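Local coordinates for protein metallo-beta-lactamase (Serratia marcescens, PDB 6K4X) that probably hydrolyses the ring amide of beta-lactam antibiotics at a two-zinc centre, here occupied by a sulfur-bearing benzoic acid inhibitor, at residues H19-G24 against Q49-N54; G36-D41 against L140-H145; S70-E75 against G149-G154. All coordinates share one frame; numbering follows the deposited sequence. Where two conformers were deposited one is given.

Contact 1: H19-G24 against Q49-N54; sequences HYVGTG and QVVAAN
Val-21, Asn-54 and, one helical turn back, Val-51 carry most of this contact. The amide nitrogen ND2 of Asn-54 donates to Val-21 O over 3.0 Å, and the bond is nearly straight, 171° at the hydrogen. The acceptor lies almost in the amide plane of Asn-54, yet the donor arrives from above the carbonyl plane of Val-21, 71° out of it. With chi1 at -74°, CG of Asn-54 lies opposite its own carbonyl carbon, beside the backbone N, and the amide is directed at the loop. The same ND2 is also 3.0 Å from Gly-22 O, but there the angle is too poor for a bond. A second, weaker contact reaches Val-21 O from the helix: the CA-H of Val-51 points at it from 3.5 Å, and Val-51 CG2 lies 3.7 Å from the same oxygen.

Helix 47-57 links strand 37-40 to the parallel strand 65-69, the helical part of a beta-alpha-beta crossover, and it meets the chain here just as that chain leaves strand 18-20 of the same sheet. Val-21 CB lies 3.9 Å from Asn-54 CB, and Val-21 CG2 faces Val-51 CG1 at 4.2 Å; Leu-39 of strand 37-40 touches both valines. Further along, the Thr-23 side chain lies across that of Val-50, methyl CG2 of the threonine against CG1 of the valine at 4.0 Å. The hydroxyl of Thr-23 is engaged away from the helix, with Trp-5 O and the backbone of Ile-26. Tyr-20 ties the loop to itself, its OH donating to Thr-23 O almost head-on to the carbonyl, at 2.8 Å.

Contact 2: G36-D41 against L140-H145; sequences GHILVD and LAVKAH
Gly-36 O is met from two quarters: Ser-33 OG hydrogen-bonds to it, and methyl CD1 of Leu-140 rests against it at 3.7 Å from the other strand. From there on the contact is entirely hydrocarbon. The side chains of Ile-38 and Leu-140 run antiparallel alongside one another, and Leu-140 CD1 ends up 4.1 Å from CG1 of the isoleucine. Ile-38 has CG1 opposite its carbonyl carbon (chi1 -63°) and then runs on extended, carrying CD1 out to the far strand. There it meets CG2 of Val-142 tip to tip at 3.9 Å, while Leu-140 CB lies 4.1 Å from the same CD1. One terminal methyl is thus held between two residues spaced two apart on strand 140-146.

The two strands belong to different sheets, and the sheets face each other as the central layers of the alpha-beta/beta-alpha sandwich of the metallo-beta-lactamase superfamily. Their axes run 8.9 Å apart at closest and in roughly the same direction, 27° from parallel. Leu-31 and Leu-69, from the strands on either side of 37-40 in its sheet, pack against Val-142 as well, and Trp-157 touches this valine from the neighbouring strand of its own sheet. His-37 turns its side chain away from strand 140-146, with ND1 bonded to Ser-33 N and its ring edge-to-face with Phe-60.

Contact 3: S70-E75 against G149-G154; sequences STHSHE and GHTEGG. With ZN (zinc ion), chain B; D0U (4-azanyl-2-sulfanyl-benzoic acid), chain E.
Three histidines from two loops 74 residues apart grip one zinc ion, and the inhibitor's sulfur completes the set of four. His-72 and, across the contact, His-150 each bind the metal through NE2 at 2.0 Å. His-74 uses the other ring nitrogen, ND1, at 2.1 Å from the zinc. S1 of 4-azanyl-2-sulfanyl-benzoic acid takes the fourth place at 2.3 Å. The rings are turned sharply against each other. His-150 sends its CD2 edge over one face of His-72, nearer its edge than its middle, with centroids 4.4 Å apart and planes at 75°. Its CG is anti to the backbone N (chi1 -179°), which swings the ring out to the metal.

ND1 of His-72 is hydrogen-bonded to Asp-174 OD1, NE2 of His-74 to Asp-111 OD2 and ND1 of His-150 to Thr-177 O, which should hold the ring rotations. Thr-151 packs against both histidines of the other loop, its CG2 methyl 3.6 Å from His-74 NE2 and its OG1, bonded to Asn-98, 3.4 Å from His-72 CB. Away from the metal, the loop backbones meet where Gly-154 CA directs a hydrogen at Thr-71 O, 3.3 Å off. His-72 and His-74 open the HxHxDH signature of metallo-beta-lactamases, whose Asp-76 and His-77 bind the second zinc with His-215, so this is the three-histidine Zn1 half of the binuclear active site.

How the contacts relate
Along the chain contact 2 crosses both of the others, its segments alternating with theirs, whereas contact 1 closes before contact 3 opens. Strand 37-40 is the common element: it leads on to helix 47-57 of contact 1, and just past its end Asp-41 OD2 lies 2.7 Å from Thr-71 OG1 of contact 3, a probable hydrogen bond. Centres lie about 16 Å apart from contact 1 to 2 and from 2 to 3; contacts 1 and 3 have centres about 20 Å apart and do not touch. The strand thus takes part in both the helix-on-sheet and the sheet-on-sheet layers, and the loop after it reaches the zinc loop 70-75.

Contact 1: H19-G24 against Q49-N54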
ATOM      1  N   HIS A  19      -8.730   7.132  -7.029  1.00  5.81           N
ATOM      2  CA  HIS A  19      -9.803   6.134  -7.215  1.00  6.20           C
ATOM      3  C   HIS A  19      -9.397   4.820  -6.546  1.00  5.95           C
ATOM      4  O   HIS A  19      -8.247   4.369  -6.731  1.00  7.04           O
ATOM      5  CB  HIS A  19     -10.070   5.875  -8.703  1.00  6.42           C
ATOM      6  CG  HIS A  19     -10.100   7.120  -9.520  1.00  6.40           C
ATOM      7  ND1 HIS A  19     -11.180   7.976  -9.533  1.00  7.74           N
ATOM      8  CD2 HIS A  19      -9.143   7.684 -10.282  1.00  6.90           C
ATOM      9  CE1 HIS A  19     -10.882   8.998 -10.326  1.00  7.00           C
ATOM     10  NE2 HIS A  19      -9.631   8.855 -10.780  1.00  7.51           N
ATOM     11  N   TYR A  20     -10.304   4.202  -5.798  1.00  5.64           N
ATOM     12  CA  TYR A  20     -10.101   2.872  -5.298  1.00  5.44           C
ATOM     13  C   TYR A  20     -10.443   1.875  -6.401  1.00  5.49           C
ATOM     14  O   TYR A  20     -11.552   1.900  -6.926  1.00  5.84           O
ATOM     15  CB  TYR A  20     -10.967   2.626  -4.068  1.00  6.04           C
ATOM     16  CG  TYR A  20     -10.705   1.312  -3.381  1.00  5.80           C
ATOM     17  CD1 TYR A  20     -11.251   0.126  -3.850  1.00  5.90           C
ATOM     18  CD2 TYR A  20      -9.880   1.256  -2.267  1.00  6.27           C
ATOM     19  CE1 TYR A  20     -11.001  -1.071  -3.202  1.00  5.65           C
ATOM     20  CE2 TYR A  20      -9.638   0.064  -1.606  1.00  5.90           C
ATOM     21  CZ  TYR A  20     -10.188  -1.109  -2.081  1.00  5.48           C
ATOM     22  OH  TYR A  20      -9.950  -2.278  -1.409  1.00  6.38           O
ATOM     23  N   VAL A  21      -9.474   1.014  -6.742  1.00  5.10           N
ATOM     24  CA  VAL A  21      -9.624   0.026  -7.780  1.00  5.14           C
ATOM     25  C   VAL A  21      -9.227  -1.369  -7.289  1.00  5.71           C
ATOM     26  O   VAL A  21      -9.056  -2.283  -8.101  1.00  6.08           O
ATOM     27  CB  VAL A  21      -8.846   0.403  -9.053  1.00  5.96           C
ATOM     28  CG1 VAL A  21      -9.427   1.639  -9.710  1.00  6.00           C
ATOM     29  CG2 VAL A  21      -7.356   0.545  -8.810  1.00  6.36           C
ATOM     30  N   GLY A  22      -9.061  -1.545  -5.973  1.00  5.98           N
ATOM     31  CA  GLY A  22      -8.681  -2.825  -5.410  1.00  5.86           C
ATOM     32  C   GLY A  22      -9.833  -3.812  -5.299  1.00  5.80           C
ATOM     33  O   GLY A  22     -10.915  -3.683  -5.888  1.00  6.53           O
ATOM     34  N   THR A  23      -9.553  -4.869  -4.535  1.00  5.99           N
ATOM     35  CA  THR A  23     -10.504  -5.931  -4.286  1.00  6.70           C
ATOM     36  C   THR A  23     -11.312  -5.589  -3.036  1.00  6.59           C
ATOM     37  O   THR A  23     -11.146  -4.556  -2.400  1.00  7.29           O
ATOM     38  CB  THR A  23      -9.765  -7.266  -4.142  1.00  6.49           C
ATOM     39  OG1 THR A  23      -8.872  -7.103  -3.027  1.00  7.04           O
ATOM     40  CG2 THR A  23      -9.023  -7.663  -5.397  1.00  7.19           C
ATOM     41  N   GLY A  24     -12.215  -6.498  -2.663  1.00  7.25           N
ATOM     42  CA  GLY A  24     -12.977  -6.307  -1.441  1.00  8.80           C
ATOM     43  C   GLY A  24     -12.096  -6.287  -0.210  1.00  8.69           C
ATOM     44  O   GLY A  24     -12.471  -5.689   0.804  1.00 10.94           O
ATOM     45  N   GLN A  49      -6.942  -9.485 -12.106  1.00  7.61           N
ATOM     46  CA  GLN A  49      -8.033  -9.407 -13.096  1.00  8.08           C
ATOM     47  C   GLN A  49      -9.129  -8.458 -12.612  1.00  7.53           C
ATOM     48  O   GLN A  49      -9.811  -7.832 -13.439  1.00  8.13           O
ATOM     49  CB  GLN A  49      -8.610 -10.800 -13.381  1.00  9.93           C
ATOM     50  CG  GLN A  49      -7.559 -11.792 -13.860  1.00 14.94           C
ATOM     51  CD  GLN A  49      -6.704 -11.264 -14.988  1.00 19.21           C
ATOM     52  OE1 GLN A  49      -5.470 -11.352 -14.965  1.00 22.01           O
ATOM     53  NE2 GLN A  49      -7.351 -10.701 -15.993  1.00 17.53           N
ATOM     54  N   VAL A  50      -9.334  -8.391 -11.291  1.00  6.86           N
ATOM     55  CA  VAL A  50     -10.267  -7.454 -10.693  1.00  7.59           C
ATOM     56  C   VAL A  50      -9.759  -6.017 -10.858  1.00  7.19           C
ATOM     57  O   VAL A  50     -10.510  -5.140 -11.298  1.00  6.98           O
ATOM     58  CB  VAL A  50     -10.532  -7.839  -9.227  1.00  7.18           C
ATOM     59  CG1 VAL A  50     -11.319  -6.789  -8.491  1.00  7.35           C
ATOM     60  CG2 VAL A  50     -11.208  -9.198  -9.112  1.00  8.45           C
ATOM     61  N   VAL A  51      -8.495  -5.777 -10.494  1.00  6.75           N
ATOM     62  CA  VAL A  51      -7.931  -4.458 -10.598  1.00  6.55           C
ATOM     63  C   VAL A  51      -7.991  -3.955 -12.046  1.00  5.99           C
ATOM     64  O   VAL A  51      -8.340  -2.820 -12.304  1.00  6.56           O
ATOM     65  CB  VAL A  51      -6.492  -4.444 -10.072  1.00  6.63           C
ATOM     66  CG1 VAL A  51      -5.818  -3.111 -10.320  1.00  7.05           C
ATOM     67  CG2 VAL A  51      -6.434  -4.812  -8.609  1.00  6.84           C
ATOM     68  N   ALA A  52      -7.633  -4.819 -13.008  1.00  6.52           N
ATOM     69  CA  ALA A  52      -7.641  -4.423 -14.408  1.00  6.16           C
ATOM     70  C   ALA A  52      -9.045  -4.013 -14.855  1.00  6.07           C
ATOM     71  O   ALA A  52      -9.210  -2.968 -15.511  1.00  6.60           O
ATOM     72  CB  ALA A  52      -7.081  -5.533 -15.261  1.00  6.75           C
ATOM     73  N   ALA A  53     -10.040  -4.844 -14.534  1.00  6.51           N
ATOM     74  CA  ALA A  53     -11.404  -4.533 -14.909  1.00  6.60           C
ATOM     75  C   ALA A  53     -11.866  -3.244 -14.224  1.00  7.04           C
ATOM     76  O   ALA A  53     -12.619  -2.447 -14.800  1.00  6.78           O
ATOM     77  CB  ALA A  53     -12.300  -5.691 -14.558  1.00  7.53           C
ATOM     78  N   ASN A  54     -11.434  -3.038 -12.977  1.00  6.18           N
ATOM     79  CA  ASN A  54     -11.824  -1.889 -12.214  1.00  6.44           C
ATOM     80  C   ASN A  54     -11.276  -0.605 -12.846  1.00  6.59           C
ATOM     81  O   ASN A  54     -11.966   0.410 -12.890  1.00  6.33           O
ATOM     82  CB  ASN A  54     -11.396  -2.043 -10.758  1.00  6.35           C
ATOM     83  CG  ASN A  54     -12.233  -3.027  -9.967  1.00  6.27           C
ATOM     84  OD1 ASN A  54     -13.314  -3.440 -10.408  1.00  6.54           O
ATOM     85  ND2 ASN A  54     -11.778  -3.368  -8.771  1.00  7.16           N
TER

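Contact 2: G36-D41 against L140-H145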
ATOM      1  N   GLY A  36      -1.537  10.175 -18.175  1.00  8.02           N
ATOM      2  CA  GLY A  36      -1.197   8.850 -17.720  1.00  8.81           C
ATOM      3  C   GLY A  36      -1.366   8.714 -16.220  1.00  6.77           C
ATOM      4  O   GLY A  36      -1.578   9.717 -15.501  1.00  7.24           O
ATOM      5  N   HIS A  37      -1.332   7.462 -15.748  1.00  6.17           N
ATOM      6  CA  HIS A  37      -1.793   7.117 -14.424  1.00  6.39           C
ATOM      7  C   HIS A  37      -0.722   6.366 -13.637  1.00  6.29           C
ATOM      8  O   HIS A  37       0.182   5.747 -14.212  1.00  6.48           O
ATOM      9  CB  HIS A  37      -3.049   6.240 -14.478  1.00  7.19           C
ATOM     10  CG  HIS A  37      -4.008   6.642 -15.544  1.00  6.66           C
ATOM     11  ND1 HIS A  37      -4.515   7.929 -15.640  1.00  7.24           N
ATOM     12  CD2 HIS A  37      -4.493   5.941 -16.587  1.00  7.12           C
ATOM     13  CE1 HIS A  37      -5.295   7.972 -16.699  1.00  7.15           C
ATOM     14  NE2 HIS A  37      -5.287   6.785 -17.304  1.00  7.49           N
ATOM     15  N   ILE A  38      -0.883   6.419 -12.309  1.00  6.14           N
ATOM     16  CA  ILE A  38      -0.068   5.655 -11.378  1.00  6.53           C
ATOM     17  C   ILE A  38      -0.995   4.703 -10.633  1.00  6.10           C
ATOM     18  O   ILE A  38      -2.023   5.135 -10.112  1.00  6.80           O
ATOM     19  CB  ILE A  38       0.681   6.593 -10.423  1.00  6.80           C
ATOM     20  CG1 ILE A  38       1.647   7.482 -11.214  1.00  7.47           C
ATOM     21  CG2 ILE A  38       1.388   5.802  -9.330  1.00  7.50           C
ATOM     22  CD1 ILE A  38       2.342   8.543 -10.394  1.00  8.04           C
ATOM     23  N   LEU A  39      -0.612   3.426 -10.557  1.00  5.93           N
ATOM     24  CA  LEU A  39      -1.324   2.431  -9.775  1.00  6.31           C
ATOM     25  C   LEU A  39      -0.514   2.119  -8.529  1.00  5.88           C
ATOM     26  O   LEU A  39       0.701   1.896  -8.636  1.00  6.62           O
ATOM     27  CB  LEU A  39      -1.503   1.167 -10.617  1.00  6.26           C
ATOM     28  CG  LEU A  39      -2.137  -0.030  -9.903  1.00  6.38           C
ATOM     29  CD1 LEU A  39      -3.579   0.265  -9.518  1.00  7.85           C
ATOM     30  CD2 LEU A  39      -2.067  -1.261 -10.783  1.00  8.17           C
ATOM     31  N   VAL A  40      -1.181   2.086  -7.375  1.00  5.58           N
ATOM     32  CA  VAL A  40      -0.546   1.677  -6.140  1.00  5.76           C
ATOM     33  C   VAL A  40      -1.086   0.305  -5.760  1.00  6.04           C
ATOM     34  O   VAL A  40      -2.297   0.158  -5.520  1.00  6.42           O
ATOM     35  CB  VAL A  40      -0.793   2.679  -5.000  1.00  6.90           C
ATOM     36  CG1 VAL A  40      -0.009   2.268  -3.768  1.00  7.28           C
ATOM     37  CG2 VAL A  40      -0.459   4.092  -5.441  1.00  8.33           C
ATOM     38  N   ASP A  41      -0.178  -0.674  -5.788  1.00  5.89           N
ATOM     39  CA  ASP A  41      -0.356  -2.082  -5.435  1.00  6.19           C
ATOM     40  C   ASP A  41      -1.137  -2.844  -6.513  1.00  5.87           C
ATOM     41  O   ASP A  41      -1.782  -2.267  -7.386  1.00  7.34           O
ATOM     42  CB  ASP A  41      -0.902  -2.299  -4.026  1.00  6.54           C
ATOM     43  CG  ASP A  41       0.180  -2.211  -2.974  1.00  6.40           C
ATOM     44  OD1 ASP A  41       1.397  -2.289  -3.329  1.00  6.87           O
ATOM     45  OD2 ASP A  41      -0.194  -2.070  -1.791  1.00  6.86           O
ATOM     46  N   LEU A 140       1.251  14.591 -11.931  1.00  7.56           N
ATOM     47  CA  LEU A 140       1.234  13.767 -10.728  1.00  7.08           C
ATOM     48  C   LEU A 140       2.594  13.809 -10.044  1.00  7.78           C
ATOM     49  O   LEU A 140       3.626  13.733 -10.693  1.00  7.80           O
ATOM     50  CB  LEU A 140       0.869  12.333 -11.091  1.00  7.38           C
ATOM     51  CG  LEU A 140      -0.436  12.154 -11.852  1.00  7.27           C
ATOM     52  CD1 LEU A 140      -0.691  10.672 -12.086  1.00  7.91           C
ATOM     53  CD2 LEU A 140      -1.599  12.812 -11.126  1.00  7.64           C
ATOM     54  N   ALA A 141       2.559  13.834  -8.706  1.00  7.49           N
ATOM     55  CA  ALA A 141       3.766  13.843  -7.897  1.00  7.48           C
ATOM     56  C   ALA A 141       3.518  13.032  -6.627  1.00  7.04           C
ATOM     57  O   ALA A 141       2.782  13.476  -5.743  1.00  8.16           O
ATOM     58  CB  ALA A 141       4.160  15.261  -7.561  1.00  8.85           C
ATOM     59  N   VAL A 142       4.109  11.854  -6.548  1.00  6.66           N
ATOM     60  CA  VAL A 142       3.915  10.931  -5.447  1.00  7.18           C
ATOM     61  C   VAL A 142       5.239  10.794  -4.693  1.00  7.19           C
ATOM     62  O   VAL A 142       6.277  10.514  -5.307  1.00  8.76           O
ATOM     63  CB  VAL A 142       3.440   9.557  -5.937  1.00  7.33           C
ATOM     64  CG1 VAL A 142       3.358   8.595  -4.776  1.00  7.95           C
ATOM     65  CG2 VAL A 142       2.122   9.643  -6.672  1.00  7.84           C
ATOM     66  N   LYS A 143       5.211  10.957  -3.371  0.50  6.58           N
ATOM     67  CA  LYS A 143       6.426  10.853  -2.572  0.50  6.84           C
ATOM     68  C   LYS A 143       6.487   9.475  -1.906  0.50  6.53           C
ATOM     69  O   LYS A 143       5.473   8.962  -1.423  0.50  6.44           O
ATOM     70  CB  LYS A 143       6.466  11.955  -1.514  0.50  7.61           C
ATOM     71  CG  LYS A 143       7.664  11.908  -0.582  0.50  9.10           C
ATOM     72  CD  LYS A 143       7.836  13.149   0.256  0.50 10.97           C
ATOM     73  CE  LYS A 143       8.079  14.402  -0.556  0.50 13.72           C
ATOM     74  NZ  LYS A 143       8.169  15.587   0.325  0.50 16.18           N
ATOM     75  N   ALA A 144       7.687   8.889  -1.907  1.00  6.23           N
ATOM     76  CA  ALA A 144       7.985   7.649  -1.211  1.00  6.71           C
ATOM     77  C   ALA A 144       8.450   7.970   0.201  1.00  7.31           C
ATOM     78  O   ALA A 144       9.343   8.788   0.393  1.00  8.44           O
ATOM     79  CB  ALA A 144       9.066   6.909  -1.960  1.00  6.71           C
ATOM     80  N   HIS A 145       7.896   7.278   1.185  1.00  6.42           N
ATOM     81  CA  HIS A 145       8.348   7.340   2.576  1.00  6.96           C
ATOM     82  C   HIS A 145       8.727   5.938   3.031  1.00  6.87           C
ATOM     83  O   HIS A 145       7.898   5.041   3.036  1.00  7.79           O
ATOM     84  CB  HIS A 145       7.267   7.883   3.510  1.00  7.16           C
ATOM     85  CG  HIS A 145       6.764   9.214   3.096  1.00  7.36           C
ATOM     86  ND1 HIS A 145       7.171  10.382   3.705  1.00  8.49           N
ATOM     87  CD2 HIS A 145       5.836   9.555   2.177  1.00  7.44           C
ATOM     88  CE1 HIS A 145       6.530  11.390   3.142  1.00  8.29           C
ATOM     89  NE2 HIS A 145       5.716  10.910   2.205  1.00  7.71           N
TER

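Contact 3: S70-E75 against G149-G154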
ATOM      1  N   SER A  70       4.706  -0.180  -5.202  1.00  5.62           N
ATOM      2  CA  SER A  70       4.513  -1.279  -4.266  1.00  5.48           C
ATOM      3  C   SER A  70       4.655  -0.767  -2.839  1.00  5.85           C
ATOM      4  O   SER A  70       5.675  -0.140  -2.498  1.00  6.61           O
ATOM      5  CB  SER A  70       5.518  -2.364  -4.543  1.00  5.75           C
ATOM      6  OG  SER A  70       5.449  -3.407  -3.568  1.00  6.54           O
ATOM      7  N   THR A  71       3.686  -1.087  -1.979  1.00  5.76           N
ATOM      8  CA  THR A  71       3.853  -0.887  -0.528  1.00  6.25           C
ATOM      9  C   THR A  71       4.858  -1.911   0.019  1.00  6.03           C
ATOM     10  O   THR A  71       5.953  -1.560   0.458  1.00  6.00           O
ATOM     11  CB  THR A  71       2.521  -0.964   0.233  1.00  6.97           C
ATOM     12  OG1 THR A  71       1.876  -2.200  -0.091  1.00  7.06           O
ATOM     13  CG2 THR A  71       1.615   0.217  -0.053  1.00  7.42           C
ATOM     14  N   HIS A  72       4.487  -3.195  -0.006  1.00  6.08           N
ATOM     15  CA  HIS A  72       5.422  -4.218   0.384  1.00  6.12           C
ATOM     16  C   HIS A  72       5.143  -5.523  -0.353  1.00  5.92           C
ATOM     17  O   HIS A  72       4.078  -5.753  -0.922  1.00  6.14           O
ATOM     18  CB  HIS A  72       5.487  -4.421   1.909  1.00  6.17           C
ATOM     19  CG  HIS A  72       4.323  -5.140   2.500  1.00  5.40           C
ATOM     20  ND1 HIS A  72       3.224  -4.494   2.982  1.00  6.39           N
ATOM     21  CD2 HIS A  72       4.099  -6.462   2.712  1.00  5.59           C
ATOM     22  CE1 HIS A  72       2.380  -5.378   3.490  1.00  6.54           C
ATOM     23  NE2 HIS A  72       2.876  -6.631   3.323  1.00  6.27           N
ATOM     24  N   SER A  73       6.155  -6.394  -0.296  1.00  6.30           N
ATOM     25  CA  SER A  73       6.299  -7.550  -1.170  1.00  6.29           C
ATOM     26  C   SER A  73       5.805  -8.835  -0.507  1.00  6.37           C
ATOM     27  O   SER A  73       6.569  -9.797  -0.365  1.00  7.17           O
ATOM     28  CB  SER A  73       7.742  -7.646  -1.570  1.00  7.05           C
ATOM     29  OG  SER A  73       8.604  -7.557  -0.439  1.00  8.42           O
ATOM     30  N   HIS A  74       4.506  -8.847  -0.154  1.00  6.13           N
ATOM     31  CA  HIS A  74       3.817 -10.088   0.200  1.00  6.40           C
ATOM     32  C   HIS A  74       2.708 -10.326  -0.817  1.00  6.34           C
ATOM     33  O   HIS A  74       2.262  -9.402  -1.495  1.00  6.80           O
ATOM     34  CB  HIS A  74       3.220 -10.038   1.607  1.00  6.21           C
ATOM     35  CG  HIS A  74       4.259  -9.971   2.672  1.00  6.29           C
ATOM     36  ND1 HIS A  74       4.040  -9.426   3.901  1.00  6.37           N
ATOM     37  CD2 HIS A  74       5.520 -10.448   2.676  1.00  6.37           C
ATOM     38  CE1 HIS A  74       5.145  -9.548   4.603  1.00  5.70           C
ATOM     39  NE2 HIS A  74       6.059 -10.168   3.887  1.00  6.36           N
ATOM     40  N   GLU A  75       2.307 -11.586  -0.934  1.00  6.33           N
ATOM     41  CA  GLU A  75       1.418 -12.043  -1.998  1.00  6.79           C
ATOM     42  C   GLU A  75       0.088 -11.289  -2.028  1.00  6.86           C
ATOM     43  O   GLU A  75      -0.531 -11.210  -3.088  1.00  7.69           O
ATOM     44  CB  GLU A  75       1.199 -13.546  -1.881  1.00  9.05           C
ATOM     45  CG  GLU A  75       0.330 -13.965  -0.701  1.00 11.99           C
ATOM     46  CD  GLU A  75      -0.055 -15.431  -0.538  1.00 17.15           C
ATOM     47  OE1 GLU A  75      -0.332 -16.074  -1.557  1.00 21.91           O
ATOM     48  OE2 GLU A  75      -0.104 -15.920   0.620  1.00 21.51           O
ATOM     49  N   GLY A 149       9.824  -2.523   8.542  1.00  6.88           N
ATOM     50  CA  GLY A 149       9.563  -3.226   9.758  1.00  6.86           C
ATOM     51  C   GLY A 149       8.760  -4.476   9.512  1.00  6.73           C
ATOM     52  O   GLY A 149       9.173  -5.569   9.860  1.00  8.04           O
ATOM     53  N   HIS A 150       7.595  -4.334   8.886  1.00  5.99           N
ATOM     54  CA  HIS A 150       6.844  -5.494   8.358  1.00  6.36           C
ATOM     55  C   HIS A 150       7.634  -6.176   7.235  1.00  6.22           C
ATOM     56  O   HIS A 150       7.600  -7.407   7.117  1.00  6.89           O
ATOM     57  CB  HIS A 150       5.442  -5.046   7.987  1.00  6.29           C
ATOM     58  CG  HIS A 150       4.548  -6.105   7.466  1.00  5.93           C
ATOM     59  ND1 HIS A 150       3.826  -6.910   8.295  1.00  6.02           N
ATOM     60  CD2 HIS A 150       4.201  -6.437   6.205  1.00  6.51           C
ATOM     61  CE1 HIS A 150       3.045  -7.694   7.551  1.00  6.24           C
ATOM     62  NE2 HIS A 150       3.291  -7.462   6.255  1.00  6.66           N
ATOM     63  N   THR A 151       8.315  -5.352   6.432  1.00  6.05           N
ATOM     64  CA  THR A 151       9.307  -5.792   5.468  1.00  6.30           C
ATOM     65  C   THR A 151      10.394  -4.729   5.448  1.00  6.88           C
ATOM     66  O   THR A 151      10.139  -3.571   5.797  1.00  6.88           O
ATOM     67  CB  THR A 151       8.764  -5.971   4.031  1.00  6.33           C
ATOM     68  OG1 THR A 151       8.441  -4.685   3.480  1.00  6.37           O
ATOM     69  CG2 THR A 151       7.615  -6.944   3.914  1.00  6.62           C
ATOM     70  N   GLU A 152      11.594  -5.093   4.997  1.00  7.14           N
ATOM     71  CA  GLU A 152      12.666  -4.107   5.022  1.00  7.67           C
ATOM     72  C   GLU A 152      12.438  -2.984   4.008  1.00  6.73           C
ATOM     73  O   GLU A 152      12.833  -1.839   4.255  1.00  7.18           O
ATOM     74  CB  GLU A 152      14.005  -4.775   4.709  1.00  8.77           C
ATOM     75  CG  GLU A 152      14.574  -5.634   5.818  1.00 13.01           C
ATOM     76  CD  GLU A 152      16.019  -6.054   5.630  1.00 18.91           C
ATOM     77  OE1 GLU A 152      16.589  -5.724   4.584  1.00 20.39           O
ATOM     78  OE2 GLU A 152      16.574  -6.696   6.559  1.00 27.51           O
ATOM     79  N   GLY A 153      11.794  -3.295   2.873  1.00  6.08           N
ATOM     80  CA  GLY A 153      11.636  -2.293   1.815  1.00  6.20           C
ATOM     81  C   GLY A 153      10.253  -1.660   1.767  1.00  5.77           C
ATOM     82  O   GLY A 153       9.902  -1.067   0.755  1.00  6.35           O
ATOM     83  N   GLY A 154       9.497  -1.699   2.861  1.00  5.75           N
ATOM     84  CA  GLY A 154       8.146  -1.125   2.872  1.00  5.68           C
ATOM     85  C   GLY A 154       8.163   0.352   2.564  1.00  5.63           C
ATOM     86  O   GLY A 154       9.000   1.079   3.118  1.00  5.85           O
TER
HETATM   87 ZN    ZN B 301       2.509  -8.198   4.546  1.00  6.27          ZN
HETATM   88  O2  D0U E 304      -0.188  -6.572   5.650  1.00  6.85           O
HETATM   89  C7  D0U E 304      -0.312  -6.960   6.832  1.00  6.52           C
HETATM   90  O1  D0U E 304      -0.452  -6.150   7.793  1.00  7.73           O
HETATM   91  C3  D0U E 304      -0.280  -8.407   7.174  1.00  6.68           C
HETATM   92  C2  D0U E 304      -0.684  -8.741   8.496  1.00  7.58           C
HETATM   93  C4  D0U E 304       0.103  -9.420   6.276  1.00  6.72           C
HETATM   94  S1  D0U E 304       0.513  -9.290   4.625  1.00  6.27           S
HETATM   95  C5  D0U E 304       0.102 -10.744   6.769  1.00  7.61           C
HETATM   96  C6  D0U E 304      -0.276 -11.073   8.073  1.00  8.26           C
HETATM   97  N1  D0U E 304      -0.298 -12.393   8.505  1.00 11.20           N
HETATM   98  C1  D0U E 304      -0.685 -10.073   8.909  1.00  8.04           C
HETATM   99  O   HOH W   1       8.159  -0.943  -1.511  1.00  6.70           O